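Local coordinates for protein ribulose-bisphosphate carboxylase (Alicyclobacillus acidocaldarius subsp. acidocaldarius, PDB 4NAS) that belongs to the RuBisCO large-chain family, pairing an N-terminal domain with a TIM-barrel domain, and carries bound calcium, at residues B[333-345]-B[352-364]. Residues are numbered along the deposited sequence; the frame is centred on the assembly and turned at random.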
loop_
_atom_site.group_PDB
_atom_site.type_symbol
_atom_site.label_atom_id
_atom_site.label_comp_id
_atom_site.label_asym_id
_atom_site.label_seq_id
_atom_site.Cartn_x
_atom_site.Cartn_y
_atom_site.Cartn_z
ATOM N N LEU B 333 17.332 9.262 -10.944
ATOM C CA LEU B 333 18.637 8.946 -10.368
ATOM C C LEU B 333 18.508 7.792 -9.389
ATOM O O LEU B 333 17.712 7.856 -8.466
ATOM C CB LEU B 333 19.206 10.168 -9.620
ATOM C CG LEU B 333 19.945 11.260 -10.389
ATOM C CD1 LEU B 333 20.026 12.532 -9.530
ATOM C CD2 LEU B 333 21.351 10.779 -10.755
ATOM N N PRO B 334 19.275 6.721 -9.596
ATOM C CA PRO B 334 19.287 5.628 -8.617
ATOM C C PRO B 334 20.172 5.931 -7.410
ATOM O O PRO B 334 21.309 6.456 -7.539
ATOM C CB PRO B 334 19.852 4.447 -9.413
ATOM C CG PRO B 334 20.651 5.078 -10.507
ATOM C CD PRO B 334 20.009 6.391 -10.828
ATOM N N ALA B 335 19.650 5.614 -6.234
ATOM C CA ALA B 335 20.390 5.810 -4.992
ATOM C C ALA B 335 20.429 4.489 -4.204
ATOM O O ALA B 335 19.687 4.310 -3.229
ATOM C CB ALA B 335 19.741 6.904 -4.176
ATOM N N PRO B 336 21.262 3.541 -4.659
ATOM C CA PRO B 336 21.262 2.217 -4.034
ATOM C C PRO B 336 21.844 2.294 -2.625
ATOM O O PRO B 336 22.815 3.025 -2.376
ATOM C CB PRO B 336 22.116 1.376 -4.991
ATOM C CG PRO B 336 22.973 2.374 -5.720
ATOM C CD PRO B 336 22.180 3.625 -5.810
ATOM N N SER B 337 21.227 1.559 -1.708
ATOM C CA SER B 337 21.515 1.704 -0.294
ATOM C C SER B 337 22.143 0.426 0.264
ATOM O O SER B 337 21.953 -0.664 -0.300
ATOM C CB SER B 337 20.227 2.049 0.473
ATOM O OG SER B 337 19.281 0.975 0.441
ATOM N N ALA B 338 22.881 0.587 1.367
ATOM C CA ALA B 338 23.584 -0.494 2.087
ATOM C C ALA B 338 24.904 -0.965 1.463
ATOM O O ALA B 338 24.995 -1.221 0.268
ATOM C CB ALA B 338 22.661 -1.680 2.400
ATOM N N GLY B 339 25.944 -1.056 2.288
ATOM C CA GLY B 339 27.229 -1.513 1.796
ATOM C C GLY B 339 27.934 -0.470 0.948
ATOM O O GLY B 339 28.836 -0.788 0.184
ATOM N N ILE B 340 27.521 0.785 1.081
ATOM C CA ILE B 340 28.111 1.865 0.304
ATOM C C ILE B 340 29.302 2.481 1.057
ATOM O O ILE B 340 29.104 3.213 2.013
ATOM C CB ILE B 340 27.070 2.964 0.043
ATOM C CG1 ILE B 340 25.784 2.358 -0.536
ATOM C CG2 ILE B 340 27.646 4.071 -0.846
ATOM C CD1 ILE B 340 25.956 1.622 -1.888
ATOM N N TYR B 341 30.523 2.173 0.612
ATOM C CA TYR B 341 31.758 2.749 1.162
ATOM C C TYR B 341 32.706 3.206 0.057
ATOM O O TYR B 341 32.585 2.742 -1.086
ATOM C CB TYR B 341 32.455 1.711 2.017
ATOM C CG TYR B 341 31.544 1.119 3.048
ATOM C CD1 TYR B 341 31.199 1.840 4.185
ATOM C CD2 TYR B 341 31.006 -0.150 2.878
ATOM C CE1 TYR B 341 30.368 1.300 5.138
ATOM C CE2 TYR B 341 30.167 -0.692 3.818
ATOM C CZ TYR B 341 29.851 0.031 4.952
ATOM O OH TYR B 341 29.009 -0.513 5.907
ATOM N N PRO B 342 33.662 4.103 0.391
ATOM C CA PRO B 342 34.567 4.650 -0.631
ATOM C C PRO B 342 35.283 3.582 -1.450
ATOM O O PRO B 342 35.503 3.791 -2.639
ATOM C CB PRO B 342 35.565 5.469 0.196
ATOM C CG PRO B 342 34.741 5.973 1.344
ATOM C CD PRO B 342 33.867 4.763 1.696
ATOM N N GLY B 343 35.587 2.439 -0.839
ATOM C CA GLY B 343 36.237 1.351 -1.546
ATOM C C GLY B 343 35.351 0.761 -2.630
ATOM O O GLY B 343 35.834 0.140 -3.576
ATOM N N LEU B 344 34.048 0.965 -2.499
ATOM C CA LEU B 344 33.109 0.418 -3.470
ATOM C C LEU B 344 32.874 1.376 -4.631
ATOM O O LEU B 344 32.323 0.969 -5.649
ATOM C CB LEU B 344 31.781 0.027 -2.804
ATOM C CG LEU B 344 30.834 -0.893 -3.597
ATOM C CD1 LEU B 344 31.411 -2.313 -3.737
ATOM C CD2 LEU B 344 29.388 -0.925 -3.031
ATOM N N VAL B 345 33.294 2.634 -4.482
ATOM C CA VAL B 345 33.071 3.650 -5.519
ATOM C C VAL B 345 33.420 3.260 -6.969
ATOM O O VAL B 345 32.620 3.507 -7.873
ATOM C CB VAL B 345 33.632 5.048 -5.147
ATOM C CG1 VAL B 345 33.686 5.961 -6.366
ATOM C CG2 VAL B 345 32.776 5.686 -4.061
ATOM N N PHE B 352 26.728 1.739 -12.383
ATOM C CA PHE B 352 25.718 2.765 -12.671
ATOM C C PHE B 352 26.167 3.935 -13.553
ATOM O O PHE B 352 25.333 4.669 -14.083
ATOM C CB PHE B 352 25.131 3.311 -11.365
ATOM C CG PHE B 352 24.464 2.268 -10.507
ATOM C CD1 PHE B 352 23.137 1.941 -10.692
ATOM C CD2 PHE B 352 25.169 1.639 -9.490
ATOM C CE1 PHE B 352 22.518 0.980 -9.900
ATOM C CE2 PHE B 352 24.566 0.681 -8.692
ATOM C CZ PHE B 352 23.231 0.352 -8.896
ATOM N N GLY B 353 27.474 4.117 -13.708
ATOM C CA GLY B 353 27.985 5.285 -14.412
ATOM C C GLY B 353 28.012 6.498 -13.491
ATOM O O GLY B 353 27.929 6.340 -12.269
ATOM N N VAL B 354 28.113 7.703 -14.056
ATOM C CA VAL B 354 28.163 8.906 -13.227
ATOM C C VAL B 354 26.791 9.328 -12.673
ATOM O O VAL B 354 26.736 10.014 -11.647
ATOM C CB VAL B 354 28.814 10.109 -13.955
ATOM C CG1 VAL B 354 30.276 9.810 -14.311
ATOM C CG2 VAL B 354 28.035 10.476 -15.192
ATOM N N ASP B 355 25.705 8.925 -13.345
ATOM C CA ASP B 355 24.333 9.268 -12.917
ATOM C C ASP B 355 23.883 8.400 -11.749
ATOM O O ASP B 355 23.121 7.439 -11.893
ATOM C CB ASP B 355 23.338 9.172 -14.067
ATOM C CG ASP B 355 23.474 10.325 -15.055
ATOM O OD1 ASP B 355 24.200 11.302 -14.762
ATOM O OD2 ASP B 355 22.847 10.246 -16.124
ATOM N N LEU B 356 24.371 8.761 -10.578
ATOM C CA LEU B 356 24.301 7.895 -9.427
ATOM C C LEU B 356 24.313 8.796 -8.210
ATOM O O LEU B 356 24.960 9.846 -8.217
ATOM C CB LEU B 356 25.530 6.984 -9.423
ATOM C CG LEU B 356 25.835 6.130 -8.193
ATOM C CD1 LEU B 356 24.775 5.045 -8.040
ATOM C CD2 LEU B 356 27.236 5.530 -8.292
ATOM N N VAL B 357 23.577 8.414 -7.174
ATOM C CA VAL B 357 23.745 9.058 -5.881
ATOM C C VAL B 357 24.452 8.074 -4.962
ATOM O O VAL B 357 23.970 6.955 -4.776
ATOM C CB VAL B 357 22.412 9.453 -5.254
ATOM C CG1 VAL B 357 22.647 10.091 -3.879
ATOM C CG2 VAL B 357 21.639 10.411 -6.187
ATOM N N LEU B 358 25.606 8.475 -4.417
ATOM C CA LEU B 358 26.278 7.679 -3.404
ATOM C C LEU B 358 25.514 7.882 -2.099
ATOM O O LEU B 358 25.600 8.925 -1.454
ATOM C CB LEU B 358 27.780 8.025 -3.281
ATOM C CG LEU B 358 28.609 7.713 -4.535
ATOM C CD1 LEU B 358 29.935 8.473 -4.540
ATOM C CD2 LEU B 358 28.837 6.210 -4.701
ATOM N N ASN B 359 24.715 6.874 -1.765
ATOM C CA ASN B 359 23.781 6.921 -0.655
ATOM C C ASN B 359 24.489 6.389 0.583
ATOM O O ASN B 359 24.386 5.211 0.914
ATOM C CB ASN B 359 22.566 6.050 -1.019
ATOM C CG ASN B 359 21.425 6.168 -0.035
ATOM O OD1 ASN B 359 21.561 6.780 1.012
ATOM N ND2 ASN B 359 20.289 5.548 -0.365
ATOM N N ALA B 360 25.241 7.255 1.252
ATOM C CA ALA B 360 26.037 6.815 2.385
ATOM C C ALA B 360 25.340 7.051 3.730
ATOM O O ALA B 360 24.689 8.070 3.934
ATOM C CB ALA B 360 27.381 7.503 2.361
ATOM N N GLY B 361 25.491 6.106 4.647
ATOM C CA GLY B 361 24.991 6.276 6.000
ATOM C C GLY B 361 26.087 5.984 7.005
ATOM O O GLY B 361 26.769 6.898 7.482
ATOM N N GLY B 362 26.258 4.701 7.324
ATOM C CA GLY B 362 27.381 4.264 8.133
ATOM C C GLY B 362 28.692 4.602 7.452
ATOM O O GLY B 362 29.718 4.755 8.112
ATOM N N GLY B 363 28.660 4.727 6.127
ATOM C CA GLY B 363 29.837 5.131 5.375
ATOM C C GLY B 363 30.344 6.507 5.768
ATOM O O GLY B 363 31.550 6.783 5.738
ATOM N N ILE B 364 29.423 7.384 6.139
ATOM C CA ILE B 364 29.796 8.717 6.612
ATOM C C ILE B 364 30.044 8.701 8.114
ATOM O O ILE B 364 31.108 9.100 8.596
ATOM C CB ILE B 364 28.694 9.741 6.321
ATOM C CG1 ILE B 364 28.472 9.839 4.825
ATOM C CG2 ILE B 364 29.073 11.104 6.870
ATOM C CD1 ILE B 364 29.610 10.475 4.117
HETATM O O HOH W 1 24.592 4.686 -3.533
HETATM O O HOH W 2 23.490 3.203 2.310
#
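Strands 333-337 and 357-359 run side by side in the same direction, 21° apart, and one direct backbone hydrogen bond links them, V357 N to P334 O at 3.0 Å. A water then bridges the strands: it donates to P336 O and V357 O and accepts from N359 N. N359 adds a side-chain link. It points at strand 333-337, and with CG anti to the backbone N (chi1 -172°) its ND2 comes beside S337 CB. ND2 of N359 donates to A335 O at 3.2 Å; the bond is nearly straight, but ND2 sits above the carbonyl plane. A335 CB packs on V357 CB at 3.8 Å. These are neighbouring parallel strands of the TIM barrel, joined by a beta-alpha-beta crossover through helix 345-352. Strand 299-303 pairs with the other edge of 333-337, and strand 144-146 continues the wall past 357-359. The N359 side chain is about 8 Å from a bound calcium ion. P334 and P336 both meet the F352 ring; P336 CG is 3.8 Å from F352 CE2. L356 CD1 reaches P336 CD at 3.7 Å, the two side chains crossing at about a right angle. L333 CD2 lies against the D355-L356 peptide, while the D355 carboxylate turns to R134 in a salt bridge. Further along, I340 CG1 rests on N359 O at 3.5 Å. A second water bridges that oxygen to A338 N. The Y341 ring passes G363 CA obliquely and stacks with W408.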